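Local coordinates for protein taurocyamine kinase (Schistosoma mansoni, PDB 4WOD) that catalyses the reversible, magnesium-dependent transfer of phosphate between ATP and the guanidino compound taurocyamine, in a chain built of two repeated kinase units, at residues K255-F258 and F264-F267; D260-I265 and S270-T275; F131-T136 and E222-V227. The protein carries 4 engineered substitutions. One frame throughout, in Å; residues are numbered along the deposited sequence.

Contact 1: residues K255-F258 and F264-F267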
loop_
_atom_site.group_PDB
_atom_site.type_symbol
_atom_site.label_atom_id
_atom_site.label_comp_id
_atom_site.label_asym_id
_atom_site.label_seq_id
_atom_site.Cartn_x
_atom_site.Cartn_y
_atom_site.Cartn_z
ATOM N N LYS A 255 23.874 -29.700 16.930
ATOM C CA LYS A 255 22.484 -29.889 17.258
ATOM C C LYS A 255 21.798 -28.538 17.173
ATOM O O LYS A 255 22.110 -27.638 17.964
ATOM C CB LYS A 255 22.317 -30.466 18.670
ATOM C CG LYS A 255 23.108 -31.731 18.962
ATOM C CD LYS A 255 23.005 -32.094 20.450
ATOM C CE LYS A 255 23.523 -33.495 20.746
ATOM N NZ LYS A 255 22.719 -34.555 20.072
ATOM N N PHE A 256 20.864 -28.394 16.233
ATOM C CA PHE A 256 20.137 -27.133 16.087
ATOM C C PHE A 256 18.769 -27.208 16.756
ATOM O O PHE A 256 18.097 -28.245 16.721
ATOM C CB PHE A 256 19.972 -26.762 14.619
ATOM C CG PHE A 256 21.270 -26.597 13.873
ATOM C CD1 PHE A 256 22.316 -25.848 14.404
ATOM C CD2 PHE A 256 21.435 -27.175 12.623
ATOM C CE1 PHE A 256 23.501 -25.695 13.715
ATOM C CE2 PHE A 256 22.612 -27.019 11.926
ATOM C CZ PHE A 256 23.657 -26.280 12.477
ATOM N N ALA A 257 18.362 -26.099 17.363
ATOM C CA ALA A 257 17.086 -26.017 18.068
ATOM C C ALA A 257 15.916 -25.923 17.099
ATOM O O ALA A 257 15.861 -25.009 16.276
ATOM C CB ALA A 257 17.081 -24.812 19.016
ATOM N N PHE A 258 14.985 -26.871 17.203
ATOM C CA PHE A 258 13.816 -26.929 16.335
ATOM C C PHE A 258 12.639 -27.495 17.113
ATOM O O PHE A 258 12.802 -28.458 17.840
ATOM C CB PHE A 258 14.129 -27.794 15.096
ATOM C CG PHE A 258 12.970 -27.968 14.124
ATOM C CD1 PHE A 258 12.986 -27.330 12.879
ATOM C CD2 PHE A 258 11.910 -28.818 14.412
ATOM C CE1 PHE A 258 11.935 -27.511 11.963
ATOM C CE2 PHE A 258 10.853 -28.990 13.509
ATOM C CZ PHE A 258 10.866 -28.342 12.286
ATOM N N PHE A 264 12.712 -23.866 13.192
ATOM C CA PHE A 264 14.027 -23.491 13.726
ATOM C C PHE A 264 13.926 -22.200 14.538
ATOM O O PHE A 264 13.439 -21.160 14.058
ATOM C CB PHE A 264 15.054 -23.318 12.615
ATOM C CG PHE A 264 15.458 -24.603 11.956
ATOM C CD1 PHE A 264 16.279 -25.503 12.626
ATOM C CD2 PHE A 264 15.011 -24.912 10.689
ATOM C CE1 PHE A 264 16.663 -26.692 12.027
ATOM C CE2 PHE A 264 15.391 -26.106 10.072
ATOM C CZ PHE A 264 16.227 -26.982 10.740
ATOM N N ILE A 265 14.368 -22.283 15.777
ATOM C CA ILE A 265 14.384 -21.116 16.659
ATOM C C ILE A 265 15.420 -20.099 16.184
ATOM O O ILE A 265 16.535 -20.466 15.774
ATOM C CB ILE A 265 14.692 -21.532 18.114
ATOM C CG1 ILE A 265 13.702 -22.601 18.597
ATOM C CG2 ILE A 265 14.729 -20.313 19.051
ATOM C CD1 ILE A 265 12.234 -22.242 18.429
ATOM N N THR A 266 15.048 -18.826 16.227
ATOM C CA THR A 266 15.976 -17.741 15.919
ATOM C C THR A 266 15.843 -16.656 16.965
ATOM O O THR A 266 14.863 -16.648 17.705
ATOM C CB THR A 266 15.716 -17.138 14.521
ATOM O OG1 THR A 266 14.308 -16.858 14.387
ATOM C CG2 THR A 266 16.176 -18.139 13.446
ATOM N N PHE A 267 16.823 -15.755 17.012
ATOM C CA PHE A 267 16.823 -14.628 17.971
ATOM C C PHE A 267 15.646 -13.681 17.734
ATOM O O PHE A 267 14.990 -13.225 18.677
ATOM C CB PHE A 267 18.154 -13.878 17.875
ATOM C CG PHE A 267 18.283 -12.693 18.805
ATOM C CD1 PHE A 267 18.329 -12.852 20.177
ATOM C CD2 PHE A 267 18.409 -11.411 18.285
ATOM C CE1 PHE A 267 18.477 -11.745 21.021
ATOM C CE2 PHE A 267 18.564 -10.314 19.118
ATOM C CZ PHE A 267 18.592 -10.486 20.485
HETATM O O HOH W 1 17.473 -23.106 15.053
#
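The ring of Phe-258 drives one edge into the face of Phe-264 in a T-shaped stack: its CD1 stands 3.6 Å above the plane of the Phe-264 ring, over the ring centre, and the two planes meet at 79°. Each side chain reaches this place by a different torsion. Phe-258 swings CG away from its own backbone N (chi1 178°), whereas CG of Phe-264 lies opposite its carbonyl carbon (chi1 -70°), which presents one face of its ring to Phe-258 CD1. Phe-256 CB approaches the same ring obliquely, 4.2 Å from Phe-264 CE1, while its own ring leads off toward helix 236-251. Beyond the rings, Ala-257 CB packs against Ile-265 CG1 at 4.1 Å.

Outward from this apolar group lies the carbonyl of Ala-257. Its oxygen accepts a hydrogen bond from the amide of Ile-265 (Ile-265 N to Ala-257 O 3.1 Å). Phe-264 CA also approaches Ala-257 O, at 3.5 Å, in a CA-H...O contact. A water then donates to both Ala-257 O and Ile-265 O, at 2.8 Å to the former. Thr-127 OG1 is also hydrogen-bonded to Ile-265 O, and Arg-126 makes a cation-pi contact with Phe-264. Phe-258 and Phe-264 form an antiparallel non-hydrogen-bonded pair; edge-to-face rings meet there, and the polar link comes one residue on, where a direct amide bond and a shared water join Ala-257 to Ile-265.

Contact 2: residues D260-I265 and S270-T275. With ARG (arginine), chain B.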
loop_
_atom_site.group_PDB
_atom_site.type_symbol
_atom_site.label_atom_id
_atom_site.label_comp_id
_atom_site.label_asym_id
_atom_site.label_seq_id
_atom_site.Cartn_x
_atom_site.Cartn_y
_atom_site.Cartn_z
ATOM N N ASP A 260 8.152 -28.419 16.548
ATOM C CA ASP A 260 7.183 -28.625 15.488
ATOM C C ASP A 260 6.128 -27.529 15.424
ATOM O O ASP A 260 5.244 -27.578 14.583
ATOM C CB ASP A 260 6.507 -29.996 15.638
ATOM C CG ASP A 260 7.498 -31.149 15.519
ATOM O OD1 ASP A 260 7.834 -31.525 14.369
ATOM O OD2 ASP A 260 7.948 -31.665 16.571
ATOM N N ARG A 261 6.242 -26.535 16.290
ATOM C CA ARG A 261 5.380 -25.365 16.234
ATOM C C ARG A 261 6.057 -24.182 15.510
ATOM O O ARG A 261 5.482 -23.600 14.583
ATOM C CB ARG A 261 4.981 -24.986 17.655
ATOM C CG ARG A 261 3.954 -23.897 17.794
ATOM C CD ARG A 261 3.490 -23.872 19.250
ATOM N NE ARG A 261 4.618 -23.739 20.168
ATOM C CZ ARG A 261 5.105 -22.564 20.526
ATOM N NH1 ARG A 261 4.531 -21.483 20.041
ATOM N NH2 ARG A 261 6.139 -22.463 21.360
ATOM N N LEU A 262 7.284 -23.841 15.912
ATOM C CA LEU A 262 7.972 -22.686 15.339
ATOM C C LEU A 262 9.047 -23.051 14.331
ATOM O O LEU A 262 9.687 -22.166 13.765
ATOM C CB LEU A 262 8.612 -21.837 16.454
ATOM C CG LEU A 262 7.614 -21.427 17.549
ATOM C CD1 LEU A 262 8.291 -20.638 18.649
ATOM C CD2 LEU A 262 6.466 -20.634 16.951
ATOM N N GLY A 263 9.286 -24.339 14.123
ATOM C CA GLY A 263 10.425 -24.723 13.307
ATOM C C GLY A 263 11.757 -24.385 13.973
ATOM O O GLY A 263 11.925 -24.617 15.172
ATOM N N PHE A 264 12.712 -23.866 13.192
ATOM C CA PHE A 264 14.027 -23.491 13.726
ATOM C C PHE A 264 13.926 -22.200 14.538
ATOM O O PHE A 264 13.439 -21.160 14.058
ATOM C CB PHE A 264 15.054 -23.318 12.615
ATOM C CG PHE A 264 15.458 -24.603 11.956
ATOM C CD1 PHE A 264 16.279 -25.503 12.626
ATOM C CD2 PHE A 264 15.011 -24.912 10.689
ATOM C CE1 PHE A 264 16.663 -26.692 12.027
ATOM C CE2 PHE A 264 15.391 -26.106 10.072
ATOM C CZ PHE A 264 16.227 -26.982 10.740
ATOM N N ILE A 265 14.368 -22.283 15.777
ATOM C CA ILE A 265 14.384 -21.116 16.659
ATOM C C ILE A 265 15.420 -20.099 16.184
ATOM O O ILE A 265 16.535 -20.466 15.774
ATOM C CB ILE A 265 14.692 -21.532 18.114
ATOM C CG1 ILE A 265 13.702 -22.601 18.597
ATOM C CG2 ILE A 265 14.729 -20.313 19.051
ATOM C CD1 ILE A 265 12.234 -22.242 18.429
ATOM N N SER A 270 10.870 -12.865 13.461
ATOM C CA SER A 270 10.554 -12.747 12.034
ATOM C C SER A 270 11.177 -13.862 11.189
ATOM O O SER A 270 10.674 -14.182 10.102
ATOM C CB SER A 270 11.000 -11.382 11.496
ATOM O OG SER A 270 12.407 -11.244 11.542
ATOM N N ASN A 271 12.262 -14.447 11.687
ATOM C CA ASN A 271 13.016 -15.474 10.957
ATOM C C ASN A 271 12.831 -16.903 11.457
ATOM O O ASN A 271 13.703 -17.739 11.245
ATOM C CB ASN A 271 14.506 -15.148 10.995
ATOM C CG ASN A 271 14.864 -13.997 10.079
ATOM O OD1 ASN A 271 14.444 -13.958 8.923
ATOM N ND2 ASN A 271 15.629 -13.049 10.594
ATOM N N LEU A 272 11.719 -17.175 12.131
ATOM C CA LEU A 272 11.397 -18.535 12.589
ATOM C C LEU A 272 10.961 -19.425 11.434
ATOM O O LEU A 272 10.729 -18.943 10.306
ATOM C CB LEU A 272 10.282 -18.488 13.640
ATOM C CG LEU A 272 10.651 -17.789 14.951
ATOM C CD1 LEU A 272 9.377 -17.531 15.790
ATOM C CD2 LEU A 272 11.698 -18.595 15.774
ATOM N N GLY A 273 10.835 -20.718 11.716
ATOM C CA GLY A 273 10.331 -21.665 10.727
ATOM C C GLY A 273 11.440 -22.210 9.854
ATOM O O GLY A 273 12.260 -23.013 10.325
ATOM N N THR A 274 11.474 -21.779 8.589
ATOM C CA THR A 274 12.563 -22.147 7.692
ATOM C C THR A 274 13.813 -21.327 7.938
ATOM O O THR A 274 14.904 -21.774 7.604
ATOM C CB THR A 274 12.199 -21.970 6.195
ATOM O OG1 THR A 274 11.924 -20.584 5.908
ATOM C CG2 THR A 274 10.996 -22.834 5.835
ATOM N N THR A 275 13.623 -20.120 8.489
ATOM C CA THR A 275 14.622 -19.053 8.584
ATOM C C THR A 275 15.109 -18.596 7.204
ATOM O O THR A 275 15.986 -17.758 7.105
ATOM C CB THR A 275 15.865 -19.454 9.436
ATOM O OG1 THR A 275 16.803 -20.181 8.638
ATOM C CG2 THR A 275 15.472 -20.298 10.634
HETATM N N ARG B . 10.516 -7.064 11.971
HETATM C CA ARG B . 11.592 -6.826 12.895
HETATM C C ARG B . 11.473 -5.629 13.819
HETATM O O ARG B . 11.170 -4.502 13.356
HETATM C CB ARG B . 12.899 -6.828 12.191
HETATM C CG ARG B . 13.418 -8.207 11.967
HETATM C CD ARG B . 14.625 -8.342 12.823
HETATM N NE ARG B . 15.202 -9.642 12.659
HETATM C CZ ARG B . 16.472 -9.836 12.441
HETATM N NH1 ARG B . 16.935 -11.043 12.306
HETATM N NH2 ARG B . 17.267 -8.808 12.332
HETATM O OXT ARG B . 11.686 -5.981 14.988
#
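Two glycines meet backbone to backbone, the CA atoms of Gly-263 and Gly-273 only 4.0 Å apart. Gly-263 turns the side that carries no side chain toward Gly-273 CA, which lets the backbones come together; at Gly-273 it is the backbone angles themselves that call for glycine. Leu-262 and Gly-263 together face Asn-259 in a classic beta bulge, while Gly-273 lies within a type II' turn from Leu-272 to Thr-275.

Two backbone bonds flank the meeting point. Phe-264 N donates to Gly-273 O (3.0 Å); the bond from Gly-273 N to Leu-262 O is weak, bent to 119° at the hydrogen. Gly-273 O also lies at the edge of the Phe-264 ring, near its plane, 3.4 Å from Phe-264 CD2. Thr-275 sets its CG2 opposite its carbonyl carbon, and this methyl touches Phe-264 CB at 3.6 Å. Its OG1 donates to Thr-274 O. Leu-272 CD2 lies 3.5 Å from Phe-264 O and also touches Ile-265 CA.

At the far end Asn-271 and Ser-270 line the arginine pocket; Ser-270 OG accepts a weak bond of 3.4 Å from NE of the bound arginine, and Asn-271 OD1 is held by Arg-123. Helices 69-72 and 74-84 supply Tyr-70 and Ile-81 against Leu-262 and Leu-272, while Thr-275 packs on strand 117-126.

Contact 3: residues F131-T136 and E222-V227; sequences FGFGPT and EDHIRV. With ARG (arginine), chain B.
His-224 donates through NE2 to the carbonyl of Gly-132, the one direct hydrogen bond between 131-136 and 222-227. His-224 NE2 lies 2.7 Å from Gly-132 O; the bond is nearly straight (161°), with the oxygen close to the imidazole plane and the donor tilted from the carbonyl plane. Phe-131 O also lies at the edge of the imidazole, in its plane, 3.5 Å from His-224 CE1. Since ND1 bonds to the amide of Val-128, both ring nitrogens are engaged and the rotation of the imidazole is fixed. A water bridges Gly-134 N and Glu-222 O.

Aromatic and apolar contacts surround this bond. The edge of Phe-133 points at one face of His-224 in an offset edge-to-face pair, planes at 63°, with Phe-133 CE1 3.8 Å above the imidazole toward its rim. Phe-267 meets the Phe-133 ring in a further edge-to-face pair, and Phe-131 CB touches His-224 CE1 at 3.7 Å.

Charged groups gather elsewhere on 222-227. Arg-226 bends at chi3 (-57°) to place NH1 2.6 Å from Asp-223 OD2 in a salt bridge; Glu-222 OE1 makes a long one to the same nitrogen. The extended Glu-222 accepts at OE1 from NH1 of the bound arginine, at a modelled separation too short to take literally, and weakly at OE2 from NH2. A carboxylate thus holds the ligand guanidinium, as in phosphagen kinase active sites with their guanidino substrates; Arg-226 is predicted to bind ATP.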
loop_
_atom_site.group_PDB
_atom_site.type_symbol
_atom_site.label_atom_id
_atom_site.label_comp_id
_atom_site.label_asym_id
_atom_site.label_seq_id
_atom_site.Cartn_x
_atom_site.Cartn_y
_atom_site.Cartn_z
ATOM N N PHE A 131 22.782 -23.247 24.375
ATOM C CA PHE A 131 23.424 -21.939 24.527
ATOM C C PHE A 131 22.382 -20.845 24.440
ATOM O O PHE A 131 21.445 -20.967 23.678
ATOM C CB PHE A 131 24.485 -21.679 23.446
ATOM C CG PHE A 131 25.664 -22.601 23.509
ATOM C CD1 PHE A 131 26.812 -22.237 24.209
ATOM C CD2 PHE A 131 25.624 -23.831 22.868
ATOM C CE1 PHE A 131 27.909 -23.072 24.258
ATOM C CE2 PHE A 131 26.725 -24.688 22.917
ATOM C CZ PHE A 131 27.863 -24.308 23.615
ATOM N N GLY A 132 22.568 -19.775 25.206
ATOM C CA GLY A 132 21.641 -18.661 25.174
ATOM C C GLY A 132 21.913 -17.730 24.009
ATOM O O GLY A 132 22.723 -18.040 23.126
ATOM N N PHE A 133 21.181 -16.619 23.987
ATOM C CA PHE A 133 21.412 -15.541 23.047
ATOM C C PHE A 133 22.140 -14.424 23.790
ATOM O O PHE A 133 22.470 -14.589 24.962
ATOM C CB PHE A 133 20.090 -15.036 22.446
ATOM C CG PHE A 133 19.405 -16.034 21.534
ATOM C CD1 PHE A 133 20.152 -16.837 20.674
ATOM C CD2 PHE A 133 18.019 -16.174 21.548
ATOM C CE1 PHE A 133 19.516 -17.752 19.827
ATOM C CE2 PHE A 133 17.372 -17.084 20.721
ATOM C CZ PHE A 133 18.108 -17.877 19.851
ATOM N N GLY A 134 22.373 -13.301 23.103
ATOM C CA GLY A 134 23.008 -12.121 23.675
ATOM C C GLY A 134 22.841 -11.880 25.176
ATOM O O GLY A 134 23.845 -11.771 25.897
ATOM N N PRO A 135 21.583 -11.785 25.653
ATOM C CA PRO A 135 21.292 -11.460 27.056
ATOM C C PRO A 135 21.654 -12.541 28.071
ATOM O O PRO A 135 21.742 -12.231 29.255
ATOM C CB PRO A 135 19.767 -11.238 27.057
ATOM C CG PRO A 135 19.446 -10.847 25.643
ATOM C CD PRO A 135 20.362 -11.718 24.829
ATOM N N THR A 136 21.845 -13.780 27.632
ATOM C CA THR A 136 22.038 -14.857 28.585
ATOM C C THR A 136 23.383 -15.581 28.442
ATOM O O THR A 136 23.726 -16.411 29.282
ATOM C CB THR A 136 20.890 -15.929 28.495
ATOM O OG1 THR A 136 20.642 -16.258 27.123
ATOM C CG2 THR A 136 19.595 -15.414 29.140
ATOM N N GLU A 222 24.193 -12.336 15.604
ATOM C CA GLU A 222 22.853 -12.115 16.155
ATOM C C GLU A 222 22.281 -13.479 16.499
ATOM O O GLU A 222 22.035 -13.799 17.673
ATOM C CB GLU A 222 21.945 -11.386 15.158
ATOM C CG GLU A 222 20.472 -11.485 15.514
ATOM C CD GLU A 222 19.570 -10.653 14.615
ATOM O OE1 GLU A 222 18.546 -11.198 14.158
ATOM O OE2 GLU A 222 19.866 -9.455 14.389
ATOM N N ASP A 223 22.088 -14.282 15.452
ATOM C CA ASP A 223 21.898 -15.703 15.624
ATOM C C ASP A 223 23.239 -16.378 15.832
ATOM O O ASP A 223 24.297 -15.777 15.581
ATOM C CB ASP A 223 21.165 -16.304 14.412
ATOM C CG ASP A 223 19.682 -15.947 14.406
ATOM O OD1 ASP A 223 19.016 -16.179 15.436
ATOM O OD2 ASP A 223 19.193 -15.389 13.400
ATOM N N HIS A 224 23.202 -17.616 16.327
ATOM C CA HIS A 224 24.419 -18.362 16.576
ATOM C C HIS A 224 25.176 -18.500 15.255
ATOM O O HIS A 224 26.379 -18.190 15.158
ATOM C CB HIS A 224 24.102 -19.731 17.197
ATOM C CG HIS A 224 23.617 -19.629 18.615
ATOM N ND1 HIS A 224 23.092 -20.694 19.310
ATOM C CD2 HIS A 224 23.567 -18.571 19.462
ATOM C CE1 HIS A 224 22.759 -20.308 20.528
ATOM N NE2 HIS A 224 23.046 -19.023 20.652
ATOM N N ILE A 225 24.442 -18.948 14.246
ATOM C CA ILE A 225 24.966 -19.113 12.897
ATOM C C ILE A 225 24.039 -18.458 11.889
ATOM O O ILE A 225 22.818 -18.641 11.949
ATOM C CB ILE A 225 25.106 -20.598 12.514
ATOM C CG1 ILE A 225 25.577 -21.427 13.714
ATOM C CG2 ILE A 225 26.031 -20.733 11.333
ATOM C CD1 ILE A 225 25.505 -22.942 13.516
ATOM N N ARG A 226 24.616 -17.684 10.976
ATOM C CA ARG A 226 23.891 -17.228 9.802
ATOM C C ARG A 226 24.692 -17.690 8.592
ATOM O O ARG A 226 25.879 -17.380 8.470
ATOM C CB ARG A 226 23.684 -15.703 9.786
ATOM C CG ARG A 226 22.673 -15.308 8.711
ATOM C CD ARG A 226 22.153 -13.868 8.791
ATOM N NE ARG A 226 21.513 -13.461 10.053
ATOM C CZ ARG A 226 20.538 -14.104 10.704
ATOM N NH1 ARG A 226 20.059 -13.573 11.823
ATOM N NH2 ARG A 226 20.042 -15.269 10.288
ATOM N N VAL A 227 24.050 -18.475 7.739
ATOM C CA VAL A 227 24.695 -19.023 6.550
ATOM C C VAL A 227 24.107 -18.394 5.289
ATOM O O VAL A 227 22.873 -18.317 5.110
ATOM C CB VAL A 227 24.552 -20.550 6.498
ATOM C CG1 VAL A 227 25.499 -21.135 5.454
ATOM C CG2 VAL A 227 24.838 -21.151 7.873
HETATM N N ARG B . 10.516 -7.064 11.971
HETATM C CA ARG B . 11.592 -6.826 12.895
HETATM C C ARG B . 11.473 -5.629 13.819
HETATM O O ARG B . 11.170 -4.502 13.356
HETATM C CB ARG B . 12.899 -6.828 12.191
HETATM C CG ARG B . 13.418 -8.207 11.967
HETATM C CD ARG B . 14.625 -8.342 12.823
HETATM N NE ARG B . 15.202 -9.642 12.659
HETATM C CZ ARG B . 16.472 -9.836 12.441
HETATM N NH1 ARG B . 16.935 -11.043 12.306
HETATM N NH2 ARG B . 17.267 -8.808 12.332
HETATM O OXT ARG B . 11.686 -5.981 14.988
HETATM O O HOH W 2 21.689 -12.405 20.093
#

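All three contacts lie in the C-terminal phosphagen kinase region of the first repeat. Contacts 1 and 2 belong to the chain between helix 236-251 and strand 277-283 and share Phe-264 and Ile-265: the first closes the hairpin and is partly buried, the second joins that hairpin to the following loop and is buried, like contact 3. Contact 1 relies on phenylalanine rings and contact 2 on glycine backbones, whereas contact 3 combines a histidine bond with a charged cluster. Contact 3 packs against this region through Asp-223, whose OD1 probably accepts from Phe-267 N of contact 1; their centres are about 10 Å apart. Contacts 2 and 3 both reach the bound arginine, through Ser-270 and Asn-271 and through Glu-222.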